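Local coordinates for Alr1585 protein (Nostoc sp., PDB 5C2I) that binds haem and, as a dye-decolorizing (DyP-type) peroxidase, probably uses hydrogen peroxide to oxidise dyes and related substrates, at residues 206-210 and 230-236; 335-341 and 353-357. The protein carries 1 engineered substitution. All coordinates share one frame; numbering follows the deposited sequence.

Contact 1: residues 206-210 and 230-236; sequences SQPLF and PKAPLDS. With HEM (protoporphyrin IX containing Fe), chain E.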
ATOM      1  N   SER A 206     -12.295   0.735  26.088  1.00 15.49           N
ATOM      2  CA  SER A 206     -12.683   1.277  27.405  1.00 15.09           C
ATOM      3  C   SER A 206     -11.569   1.128  28.432  1.00 15.57           C
ATOM      4  O   SER A 206     -11.222  -0.004  28.846  1.00 14.36           O
ATOM      5  CB  SER A 206     -13.936   0.578  27.911  1.00 15.11           C
ATOM      6  OG  SER A 206     -14.343   1.167  29.132  1.00 15.57           O
ATOM      7  N   GLN A 207     -11.000   2.264  28.826  1.00 16.10           N
ATOM      8  CA  GLN A 207      -9.871   2.282  29.772  1.00 16.36           C
ATOM      9  C   GLN A 207     -10.075   3.302  30.891  1.00 16.85           C
ATOM     10  O   GLN A 207     -10.639   4.374  30.660  1.00 17.25           O
ATOM     11  CB  GLN A 207      -8.591   2.634  29.062  1.00 16.47           C
ATOM     12  CG  GLN A 207      -8.184   1.664  27.977  1.00 16.67           C
ATOM     13  CD  GLN A 207      -7.248   0.595  28.472  1.00 16.49           C
ATOM     14  OE1 GLN A 207      -7.360   0.098  29.610  1.00 16.44           O
ATOM     15  NE2 GLN A 207      -6.279   0.266  27.631  1.00 16.24           N
ATOM     16  N   PRO A 208      -9.596   2.993  32.091  1.00 16.68           N
ATOM     17  CA  PRO A 208      -9.362   4.083  33.043  1.00 16.21           C
ATOM     18  C   PRO A 208      -8.415   5.121  32.464  1.00 15.91           C
ATOM     19  O   PRO A 208      -7.403   4.744  31.851  1.00 16.31           O
ATOM     20  CB  PRO A 208      -8.697   3.382  34.233  1.00 16.42           C
ATOM     21  CG  PRO A 208      -8.917   1.940  34.047  1.00 16.62           C
ATOM     22  CD  PRO A 208      -9.076   1.703  32.582  1.00 16.32           C
ATOM     23  N   LEU A 209      -8.724   6.400  32.650  1.00 15.75           N
ATOM     24  CA  LEU A 209      -7.917   7.475  32.085  1.00 16.30           C
ATOM     25  C   LEU A 209      -7.325   8.315  33.195  1.00 16.65           C
ATOM     26  O   LEU A 209      -8.000   8.604  34.208  1.00 16.36           O
ATOM     27  CB  LEU A 209      -8.762   8.362  31.163  1.00 18.04           C
ATOM     28  CG  LEU A 209      -9.477   7.594  30.031  1.00 17.99           C
ATOM     29  CD1 LEU A 209     -10.229   8.594  29.154  1.00 20.26           C
ATOM     30  CD2 LEU A 209      -8.476   6.820  29.191  1.00 17.97           C
ATOM     31  N   PHE A 210      -6.097   8.777  32.955  1.00 16.13           N
ATOM     32  CA  PHE A 210      -5.316   9.530  33.945  1.00 16.45           C
ATOM     33  C   PHE A 210      -4.691  10.807  33.410  1.00 16.71           C
ATOM     34  O   PHE A 210      -4.708  11.815  34.081  1.00 17.71           O
ATOM     35  CB  PHE A 210      -4.179   8.637  34.484  1.00 15.92           C
ATOM     36  CG  PHE A 210      -4.665   7.337  35.039  1.00 15.77           C
ATOM     37  CD1 PHE A 210      -5.221   7.274  36.303  1.00 16.19           C
ATOM     38  CD2 PHE A 210      -4.594   6.184  34.296  1.00 15.31           C
ATOM     39  CE1 PHE A 210      -5.698   6.070  36.803  1.00 15.27           C
ATOM     40  CE2 PHE A 210      -5.079   4.986  34.792  1.00 14.78           C
ATOM     41  CZ  PHE A 210      -5.594   4.950  36.054  1.00 15.02           C
ATOM     42  N   PRO A 230     -14.862   7.763  32.432  1.00 17.34           N
ATOM     43  CA  PRO A 230     -13.729   6.861  32.378  1.00 17.24           C
ATOM     44  C   PRO A 230     -12.501   7.263  33.221  1.00 17.72           C
ATOM     45  O   PRO A 230     -11.560   6.499  33.349  1.00 18.14           O
ATOM     46  CB  PRO A 230     -13.322   6.935  30.913  1.00 17.26           C
ATOM     47  CG  PRO A 230     -13.559   8.363  30.584  1.00 17.63           C
ATOM     48  CD  PRO A 230     -14.876   8.694  31.278  1.00 17.89           C
ATOM     49  N   LYS A 231     -12.516   8.441  33.808  1.00 17.45           N
ATOM     50  CA  LYS A 231     -11.437   8.844  34.675  1.00 18.54           C
ATOM     51  C   LYS A 231     -11.324   7.931  35.878  1.00 17.72           C
ATOM     52  O   LYS A 231     -12.298   7.329  36.323  1.00 17.92           O
ATOM     53  CB  LYS A 231     -11.654  10.280  35.179  1.00 19.07           C
ATOM     54  CG  LYS A 231     -11.535  11.303  34.060  1.00 21.47           C
ATOM     55  CD  LYS A 231     -11.594  12.754  34.525  1.00 22.23           C
ATOM     56  CE  LYS A 231     -12.835  13.399  35.054  1.00 25.57           C
ATOM     57  NZ  LYS A 231     -14.085  12.844  34.547  1.00 27.88           N
ATOM     58  N   ALA A 232     -10.121   7.810  36.396  1.00 17.77           N
ATOM     59  CA  ALA A 232      -9.869   7.021  37.609  1.00 17.67           C
ATOM     60  C   ALA A 232      -8.832   7.732  38.477  1.00 18.55           C
ATOM     61  O   ALA A 232      -7.984   8.473  37.953  1.00 18.11           O
ATOM     62  CB  ALA A 232      -9.370   5.641  37.249  1.00 17.22           C
ATOM     63  N   PRO A 233      -8.907   7.535  39.813  1.00 19.10           N
ATOM     64  CA  PRO A 233      -7.927   8.179  40.692  1.00 19.96           C
ATOM     65  C   PRO A 233      -6.594   7.486  40.565  1.00 19.61           C
ATOM     66  O   PRO A 233      -6.534   6.288  40.261  1.00 19.20           O
ATOM     67  CB  PRO A 233      -8.525   7.978  42.080  1.00 21.06           C
ATOM     68  CG  PRO A 233      -9.341   6.753  41.968  1.00 20.92           C
ATOM     69  CD  PRO A 233      -9.862   6.714  40.552  1.00 20.21           C
ATOM     70  N   LEU A 234      -5.527   8.202  40.859  1.00 19.86           N
ATOM     71  CA  LEU A 234      -4.199   7.628  40.809  1.00 20.69           C
ATOM     72  C   LEU A 234      -4.014   6.417  41.710  1.00 21.04           C
ATOM     73  O   LEU A 234      -3.277   5.528  41.348  1.00 19.22           O
ATOM     74  CB  LEU A 234      -3.106   8.667  41.083  1.00 22.35           C
ATOM     75  CG  LEU A 234      -2.881   9.706  39.972  1.00 23.36           C
ATOM     76  CD1 LEU A 234      -1.848  10.706  40.480  1.00 26.00           C
ATOM     77  CD2 LEU A 234      -2.405   9.070  38.697  1.00 22.86           C
ATOM     78  N   ASP A 235      -4.705   6.380  42.837  1.00 21.40           N
ATOM     79  CA  ASP A 235      -4.575   5.234  43.744  1.00 22.31           C
ATOM     80  C   ASP A 235      -5.233   3.946  43.258  1.00 20.40           C
ATOM     81  O   ASP A 235      -5.087   2.906  43.906  1.00 20.05           O
ATOM     82  CB  ASP A 235      -4.982   5.588  45.179  1.00 24.82           C
ATOM     83  CG  ASP A 235      -6.445   5.777  45.367  1.00 27.64           C
ATOM     84  OD1 ASP A 235      -7.251   5.659  44.446  1.00 29.24           O
ATOM     85  OD2 ASP A 235      -6.817   6.020  46.506  1.00 33.44           O
ATOM     86  N   SER A 236      -5.887   3.993  42.092  1.00 18.95           N
ATOM     87  CA  SER A 236      -6.380   2.794  41.456  1.00 18.44           C
ATOM     88  C   SER A 236      -5.319   2.132  40.557  1.00 17.23           C
ATOM     89  O   SER A 236      -5.531   1.029  40.048  1.00 16.16           O
ATOM     90  CB  SER A 236      -7.654   3.047  40.654  1.00 19.22           C
ATOM     91  OG  SER A 236      -7.280   3.766  39.485  1.00 20.80           O
TER
HETATM   92  CHA HEM E 501     -12.873  -5.309  27.017  1.00 13.30           C
HETATM   93  CHB HEM E 501     -11.377  -8.981  24.273  1.00 13.49           C
HETATM   94  CHC HEM E 501      -9.224 -10.959  28.130  1.00 13.80           C
HETATM   95  CHD HEM E 501     -10.953  -7.404  30.878  1.00 14.48           C
HETATM   96  C1A HEM E 501     -12.671  -6.148  25.934  1.00 13.20           C
HETATM   97  C2A HEM E 501     -13.193  -5.936  24.624  1.00 14.07           C
HETATM   98  C3A HEM E 501     -12.772  -6.967  23.859  1.00 13.10           C
HETATM   99  C4A HEM E 501     -11.975  -7.794  24.683  1.00 13.58           C
HETATM  100  CMA HEM E 501     -13.024  -7.195  22.393  1.00 13.61           C
HETATM  101  CAA HEM E 501     -14.066  -4.770  24.142  1.00 12.77           C
HETATM  102  CBA HEM E 501     -13.358  -3.510  23.636  1.00 14.05           C
HETATM  103  CGA HEM E 501     -12.532  -2.933  24.752  1.00 14.47           C
HETATM  104  O1A HEM E 501     -13.031  -2.171  25.630  1.00 15.91           O
HETATM  105  O2A HEM E 501     -11.336  -3.227  24.801  1.00 14.08           O
HETATM  106  C1B HEM E 501     -10.620  -9.807  25.103  1.00 15.15           C
HETATM  107  C2B HEM E 501      -9.939 -10.992  24.656  1.00 14.99           C
HETATM  108  C3B HEM E 501      -9.313 -11.516  25.699  1.00 14.60           C
HETATM  109  C4B HEM E 501      -9.670 -10.665  26.836  1.00 14.65           C
HETATM  110  CMB HEM E 501      -9.928 -11.489  23.253  1.00 15.31           C
HETATM  111  CAB HEM E 501      -8.409 -12.687  25.820  1.00 14.62           C
HETATM  112  CBB HEM E 501      -7.691 -13.190  24.801  1.00 15.38           C
HETATM  113  C1C HEM E 501      -9.550 -10.185  29.256  1.00 14.78           C
HETATM  114  C2C HEM E 501      -9.271 -10.502  30.569  1.00 14.43           C
HETATM  115  C3C HEM E 501      -9.787  -9.498  31.347  1.00 15.31           C
HETATM  116  C4C HEM E 501     -10.357  -8.561  30.479  1.00 14.56           C
HETATM  117  CMC HEM E 501      -8.496 -11.678  31.088  1.00 14.55           C
HETATM  118  CAC HEM E 501      -9.813  -9.364  32.803  1.00 14.88           C
HETATM  119  CBC HEM E 501      -9.840 -10.311  33.709  1.00 16.19           C
HETATM  120  C1D HEM E 501     -11.511  -6.503  29.974  1.00 14.38           C
HETATM  121  C2D HEM E 501     -12.067  -5.232  30.426  1.00 14.19           C
HETATM  122  C3D HEM E 501     -12.642  -4.667  29.374  1.00 13.83           C
HETATM  123  C4D HEM E 501     -12.375  -5.601  28.258  1.00 13.39           C
HETATM  124  CMD HEM E 501     -12.041  -4.646  31.828  1.00 15.72           C
HETATM  125  CAD HEM E 501     -13.312  -3.324  29.343  1.00 14.08           C
HETATM  126  CBD HEM E 501     -14.790  -3.371  29.747  1.00 14.24           C
HETATM  127  CGD HEM E 501     -15.357  -1.988  29.728  1.00 13.43           C
HETATM  128  O1D HEM E 501     -16.358  -1.818  29.037  1.00 13.40           O
HETATM  129  O2D HEM E 501     -14.849  -1.022  30.394  1.00 15.31           O
HETATM  130  NA  HEM E 501     -11.991  -7.329  25.976  1.00 13.41           N
HETATM  131  NB  HEM E 501     -10.489  -9.713  26.389  1.00 13.87           N
HETATM  132  NC  HEM E 501     -10.300  -9.047  29.202  1.00 14.08           N
HETATM  133  ND  HEM E 501     -11.782  -6.727  28.686  1.00 13.68           N
HETATM  134 FE   HEM E 501     -11.182  -8.191  27.583  1.00 15.06          FE
HETATM  135  O   HOH W   1      -9.076  -7.229  27.251  1.00 20.81           O

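Contact 2: residues 335-341 and 353-357; sequences NPRGDTA and AFKEE. With HEM (protoporphyrin IX containing Fe), chain E.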
ATOM      1  N   ASN A 335     -16.988  -4.982  33.201  1.00 16.02           N
ATOM      2  CA  ASN A 335     -17.331  -3.642  33.605  1.00 15.98           C
ATOM      3  C   ASN A 335     -18.839  -3.505  33.693  1.00 16.23           C
ATOM      4  O   ASN A 335     -19.526  -3.222  32.703  1.00 17.02           O
ATOM      5  CB  ASN A 335     -16.761  -2.572  32.695  1.00 16.42           C
ATOM      6  CG  ASN A 335     -17.064  -1.163  33.238  1.00 16.74           C
ATOM      7  OD1 ASN A 335     -17.773  -1.019  34.249  1.00 16.81           O
ATOM      8  ND2 ASN A 335     -16.590  -0.138  32.551  1.00 16.95           N
ATOM      9  N   PRO A 336     -19.382  -3.759  34.887  1.00 16.34           N
ATOM     10  CA  PRO A 336     -20.836  -3.782  35.008  1.00 16.93           C
ATOM     11  C   PRO A 336     -21.511  -2.408  34.860  1.00 17.28           C
ATOM     12  O   PRO A 336     -22.746  -2.352  34.845  1.00 18.23           O
ATOM     13  CB  PRO A 336     -21.060  -4.368  36.427  1.00 17.11           C
ATOM     14  CG  PRO A 336     -19.825  -5.140  36.732  1.00 17.13           C
ATOM     15  CD  PRO A 336     -18.718  -4.343  36.068  1.00 16.44           C
ATOM     16  N   ARG A 337     -20.711  -1.332  34.827  1.00 17.15           N
ATOM     17  CA  ARG A 337     -21.189   0.047  34.736  1.00 17.68           C
ATOM     18  C   ARG A 337     -22.398   0.357  35.631  1.00 18.51           C
ATOM     19  O   ARG A 337     -23.361   1.029  35.205  1.00 19.87           O
ATOM     20  CB  ARG A 337     -21.500   0.431  33.265  1.00 17.20           C
ATOM     21  CG  ARG A 337     -20.288   0.234  32.375  1.00 16.49           C
ATOM     22  CD  ARG A 337     -20.478   0.790  30.979  1.00 17.17           C
ATOM     23  NE  ARG A 337     -19.291   0.486  30.183  1.00 16.85           N
ATOM     24  CZ  ARG A 337     -18.683   1.287  29.305  1.00 16.79           C
ATOM     25  NH1 ARG A 337     -19.125   2.514  29.037  1.00 17.12           N
ATOM     26  NH2 ARG A 337     -17.623   0.811  28.647  1.00 17.21           N
ATOM     27  N   GLY A 338     -22.362  -0.151  36.854  1.00 18.14           N
ATOM     28  CA  GLY A 338     -23.444   0.061  37.807  1.00 19.27           C
ATOM     29  C   GLY A 338     -24.310  -1.126  38.169  1.00 19.33           C
ATOM     30  O   GLY A 338     -25.109  -1.032  39.127  1.00 20.26           O
ATOM     31  N   ASP A 339     -24.224  -2.234  37.421  1.00 19.32           N
ATOM     32  CA  ASP A 339     -25.113  -3.403  37.739  1.00 20.26           C
ATOM     33  C   ASP A 339     -24.961  -3.834  39.193  1.00 20.51           C
ATOM     34  O   ASP A 339     -25.947  -4.235  39.813  1.00 22.23           O
ATOM     35  CB  ASP A 339     -24.827  -4.647  36.864  1.00 19.87           C
ATOM     36  CG  ASP A 339     -25.379  -4.547  35.471  1.00 19.75           C
ATOM     37  OD1 ASP A 339     -26.306  -3.736  35.198  1.00 19.98           O
ATOM     38  OD2 ASP A 339     -24.861  -5.301  34.603  1.00 20.09           O
ATOM     39  N   THR A 340     -23.746  -3.793  39.747  1.00 20.91           N
ATOM     40  CA  THR A 340     -23.547  -4.297  41.130  1.00 21.45           C
ATOM     41  C   THR A 340     -24.108  -3.331  42.175  1.00 23.29           C
ATOM     42  O   THR A 340     -24.573  -3.749  43.247  1.00 24.22           O
ATOM     43  CB  THR A 340     -22.085  -4.620  41.494  1.00 21.16           C
ATOM     44  OG1 THR A 340     -21.331  -3.404  41.664  1.00 20.55           O
ATOM     45  CG2 THR A 340     -21.427  -5.523  40.459  1.00 20.91           C
ATOM     46  N   ALA A 341     -24.139  -2.052  41.815  1.00 24.42           N
ATOM     47  CA  ALA A 341     -24.682  -1.020  42.675  1.00 27.21           C
ATOM     48  C   ALA A 341     -26.201  -1.045  42.721  1.00 28.66           C
ATOM     49  O   ALA A 341     -26.790  -0.683  43.725  1.00 31.96           O
ATOM     50  CB  ALA A 341     -24.158   0.350  42.233  1.00 27.41           C
ATOM     51  N   ALA A 353     -21.634   2.205  46.450  1.00 27.50           N
ATOM     52  CA  ALA A 353     -21.476   0.907  45.833  1.00 25.16           C
ATOM     53  C   ALA A 353     -20.879   1.028  44.406  1.00 23.20           C
ATOM     54  O   ALA A 353     -20.075   0.214  44.022  1.00 21.60           O
ATOM     55  CB  ALA A 353     -22.803   0.162  45.791  1.00 26.59           C
ATOM     56  N   PHE A 354     -21.291   2.043  43.646  1.00 22.14           N
ATOM     57  CA  PHE A 354     -20.741   2.283  42.318  1.00 21.47           C
ATOM     58  C   PHE A 354     -19.253   2.665  42.403  1.00 21.46           C
ATOM     59  O   PHE A 354     -18.439   2.185  41.615  1.00 19.25           O
ATOM     60  CB  PHE A 354     -21.583   3.328  41.595  1.00 22.32           C
ATOM     61  CG  PHE A 354     -21.259   3.515  40.132  1.00 21.93           C
ATOM     62  CD1 PHE A 354     -20.903   2.462  39.330  1.00 20.43           C
ATOM     63  CD2 PHE A 354     -21.407   4.792  39.554  1.00 22.52           C
ATOM     64  CE1 PHE A 354     -20.641   2.635  37.991  1.00 20.41           C
ATOM     65  CE2 PHE A 354     -21.121   4.975  38.209  1.00 22.07           C
ATOM     66  CZ  PHE A 354     -20.771   3.888  37.424  1.00 20.69           C
ATOM     67  N   LYS A 355     -18.879   3.490  43.383  1.00 23.36           N
ATOM     68  CA  LYS A 355     -17.458   3.832  43.579  1.00 25.06           C
ATOM     69  C   LYS A 355     -16.650   2.553  43.848  1.00 23.30           C
ATOM     70  O   LYS A 355     -15.584   2.362  43.306  1.00 21.27           O
ATOM     71  CB  LYS A 355     -17.264   4.855  44.698  1.00 29.37           C
ATOM     72  CG  LYS A 355     -17.594   6.265  44.275  1.00 37.12           C
ATOM     73  CD  LYS A 355     -17.117   7.288  45.301  1.00 44.52           C
ATOM     74  CE  LYS A 355     -17.688   8.649  44.942  1.00 49.12           C
ATOM     75  NZ  LYS A 355     -19.038   8.851  45.514  1.00 55.26           N
ATOM     76  N   GLU A 356     -17.179   1.690  44.699  1.00 23.51           N
ATOM     77  CA  GLU A 356     -16.538   0.437  45.023  1.00 25.02           C
ATOM     78  C   GLU A 356     -16.427  -0.450  43.788  1.00 22.81           C
ATOM     79  O   GLU A 356     -15.380  -1.039  43.520  1.00 23.16           O
ATOM     80  CB  GLU A 356     -17.363  -0.255  46.120  1.00 28.85           C
ATOM     81  CG  GLU A 356     -16.616  -1.311  46.868  1.00 33.14           C
ATOM     82  CD  GLU A 356     -17.474  -1.888  47.981  1.00 40.14           C
ATOM     83  OE1 GLU A 356     -17.866  -1.094  48.897  1.00 43.60           O
ATOM     84  OE2 GLU A 356     -17.766  -3.106  47.928  1.00 43.25           O
ATOM     85  N   GLU A 357     -17.524  -0.563  43.027  1.00 22.03           N
ATOM     86  CA  GLU A 357     -17.490  -1.306  41.754  1.00 19.50           C
ATOM     87  C   GLU A 357     -16.388  -0.780  40.827  1.00 18.89           C
ATOM     88  O   GLU A 357     -15.631  -1.558  40.219  1.00 17.76           O
ATOM     89  CB  GLU A 357     -18.832  -1.217  41.054  1.00 19.11           C
ATOM     90  CG  GLU A 357     -18.946  -2.064  39.806  1.00 18.16           C
ATOM     91  CD  GLU A 357     -20.170  -1.749  39.007  1.00 18.08           C
ATOM     92  OE1 GLU A 357     -21.275  -2.109  39.467  1.00 17.91           O
ATOM     93  OE2 GLU A 357     -20.027  -1.079  37.943  1.00 17.86           O
TER
HETATM   94  CHA HEM E 501     -12.873  -5.309  27.017  1.00 13.30           C
HETATM   95  CHB HEM E 501     -11.377  -8.981  24.273  1.00 13.49           C
HETATM   96  CHC HEM E 501      -9.224 -10.959  28.130  1.00 13.80           C
HETATM   97  CHD HEM E 501     -10.953  -7.404  30.878  1.00 14.48           C
HETATM   98  C1A HEM E 501     -12.671  -6.148  25.934  1.00 13.20           C
HETATM   99  C2A HEM E 501     -13.193  -5.936  24.624  1.00 14.07           C
HETATM  100  C3A HEM E 501     -12.772  -6.967  23.859  1.00 13.10           C
HETATM  101  C4A HEM E 501     -11.975  -7.794  24.683  1.00 13.58           C
HETATM  102  CMA HEM E 501     -13.024  -7.195  22.393  1.00 13.61           C
HETATM  103  CAA HEM E 501     -14.066  -4.770  24.142  1.00 12.77           C
HETATM  104  CBA HEM E 501     -13.358  -3.510  23.636  1.00 14.05           C
HETATM  105  CGA HEM E 501     -12.532  -2.933  24.752  1.00 14.47           C
HETATM  106  O1A HEM E 501     -13.031  -2.171  25.630  1.00 15.91           O
HETATM  107  O2A HEM E 501     -11.336  -3.227  24.801  1.00 14.08           O
HETATM  108  C1B HEM E 501     -10.620  -9.807  25.103  1.00 15.15           C
HETATM  109  C2B HEM E 501      -9.939 -10.992  24.656  1.00 14.99           C
HETATM  110  C3B HEM E 501      -9.313 -11.516  25.699  1.00 14.60           C
HETATM  111  C4B HEM E 501      -9.670 -10.665  26.836  1.00 14.65           C
HETATM  112  CMB HEM E 501      -9.928 -11.489  23.253  1.00 15.31           C
HETATM  113  CAB HEM E 501      -8.409 -12.687  25.820  1.00 14.62           C
HETATM  114  CBB HEM E 501      -7.691 -13.190  24.801  1.00 15.38           C
HETATM  115  C1C HEM E 501      -9.550 -10.185  29.256  1.00 14.78           C
HETATM  116  C2C HEM E 501      -9.271 -10.502  30.569  1.00 14.43           C
HETATM  117  C3C HEM E 501      -9.787  -9.498  31.347  1.00 15.31           C
HETATM  118  C4C HEM E 501     -10.357  -8.561  30.479  1.00 14.56           C
HETATM  119  CMC HEM E 501      -8.496 -11.678  31.088  1.00 14.55           C
HETATM  120  CAC HEM E 501      -9.813  -9.364  32.803  1.00 14.88           C
HETATM  121  CBC HEM E 501      -9.840 -10.311  33.709  1.00 16.19           C
HETATM  122  C1D HEM E 501     -11.511  -6.503  29.974  1.00 14.38           C
HETATM  123  C2D HEM E 501     -12.067  -5.232  30.426  1.00 14.19           C
HETATM  124  C3D HEM E 501     -12.642  -4.667  29.374  1.00 13.83           C
HETATM  125  C4D HEM E 501     -12.375  -5.601  28.258  1.00 13.39           C
HETATM  126  CMD HEM E 501     -12.041  -4.646  31.828  1.00 15.72           C
HETATM  127  CAD HEM E 501     -13.312  -3.324  29.343  1.00 14.08           C
HETATM  128  CBD HEM E 501     -14.790  -3.371  29.747  1.00 14.24           C
HETATM  129  CGD HEM E 501     -15.357  -1.988  29.728  1.00 13.43           C
HETATM  130  O1D HEM E 501     -16.358  -1.818  29.037  1.00 13.40           O
HETATM  131  O2D HEM E 501     -14.849  -1.022  30.394  1.00 15.31           O
HETATM  132  NA  HEM E 501     -11.991  -7.329  25.976  1.00 13.41           N
HETATM  133  NB  HEM E 501     -10.489  -9.713  26.389  1.00 13.87           N
HETATM  134  NC  HEM E 501     -10.300  -9.047  29.202  1.00 14.08           N
HETATM  135  ND  HEM E 501     -11.782  -6.727  28.686  1.00 13.68           N
HETATM  136 FE   HEM E 501     -11.182  -8.191  27.583  1.00 15.06          FE
HETATM  137  O   HOH W   2     -17.668  -0.034  36.916  1.00 18.40           O
HETATM  138  O   HOH W   3     -20.553  -2.630  44.164  1.00 35.36           O
HETATM  139  O   HOH W   1      -9.076  -7.229  27.251  1.00 20.81           O

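Contact 1: residues 206-210 and 230-236
Leu209 and Lys231 form a single backbone bridge, made by two hydrogen bonds: Leu209 N donates to Pro230 O at 2.9 Å, and Ala232 N donates to Leu209 O at 3.1 Å. It pairs the loop before helix 212-221 with the loop after it, beside the haem propionates. The tight part is mostly apolar in its side chains. The methyl of Ala232 packs against a joint surface of Pro208 and the Phe210 ring, with Ala232 CB 3.8 Å from Pro208 CB and 3.7 Å from Phe210 CE1. Leu209 runs at a slant across Pro230, bringing Leu209 CD1 to 3.6 Å from Pro230 CG. With CG beside the backbone N (chi1 -55°), Phe210 lays its ring against 230-236; Pro233 O and Ser236 OG sit at the ring edge, close to its plane, while Leu234 CD2 approaches CD1 obliquely. Losing this ring to an alanine would probably open a gap beside Ala232 and Leu234. Pro233 O is gripped by both Ser236 N and Ser236 OG.

The looser side is that of Lys231, partly exposed, whose chain bends away to a salt bridge with Asp229. At the other end, Ser206 N bonds haem O1A at 3.0 Å and Ser206 OG bonds haem O2D at 2.6 Å. The chemistry thus divides: neutral donors of Ser206 help hold the propionates, which are probably ionised, whereas the loop pair relies on two backbone bonds and close packing, which buries Ala232 O without a polar partner.

Contact 2: residues 335-341 and 353-357
Glu357 turns its carboxylate onto the start of helix 339-343, each oxygen serving a different part of 335-341. Glu357 OE2 uses its syn lone pair to accept from Gly338 N at 2.7 Å, over an N-H...O angle of 158°. Glu357 OE1 is gripped twice, by Thr340 N at 3.0 Å and, on its anti lone pair, by Thr340 OG1 at 2.6 Å; Thr340 holds that hydroxyl between its backbone N and carbonyl carbon (chi1 73°), and the two side chains cross at a slant. Pro336 and Glu357 instead slide past each other in opposite directions. The Phe354 ring lies obliquely to Gly338, Phe354 CE1 coming 3.5 Å from Gly338 N, with Glu357 OE2 at its edge. Ala341 CB rests 3.8 Å from Ala353 CB. One water donates to both Asn335 OD1 and Glu357 OE2, tying this carboxylate to an Asx turn in which Asn335 OD1 accepts from Arg337 N. Asn335 ND2 donates to haem O2D at 2.9 Å, while Arg337 offers its guanidinium edge, Arg337 NH2 to haem O1D at 2.9 Å and NH1 to Phe314 O. Asn335 and Arg337 thus form a propionate-binding loop of the haem pocket, an Asx turn running into a type I' turn with Gly338 at the helix N-cap.

How the contacts relate
From the N terminus, the chain leaves strand 195-196, enters 206-210, passes through helix 212-221 and returns at 230-236, where contact 1 closes a loop with 19 residues between its segments, just before strand 239-240. Much later, beyond helix 330-334, contact 2 opens at 335-341 and closes at 353-357, bringing helices 339-343 and 350-358 together across 11 intervening residues. The two loops follow in series, neither nested nor crossed. They meet at the haem, their centres about 15 Å apart: Ser206 OG packs 3.3 Å from Arg337 NH2, and one propionate receives bonds from both contacts, so segments far apart in sequence converge on one cofactor.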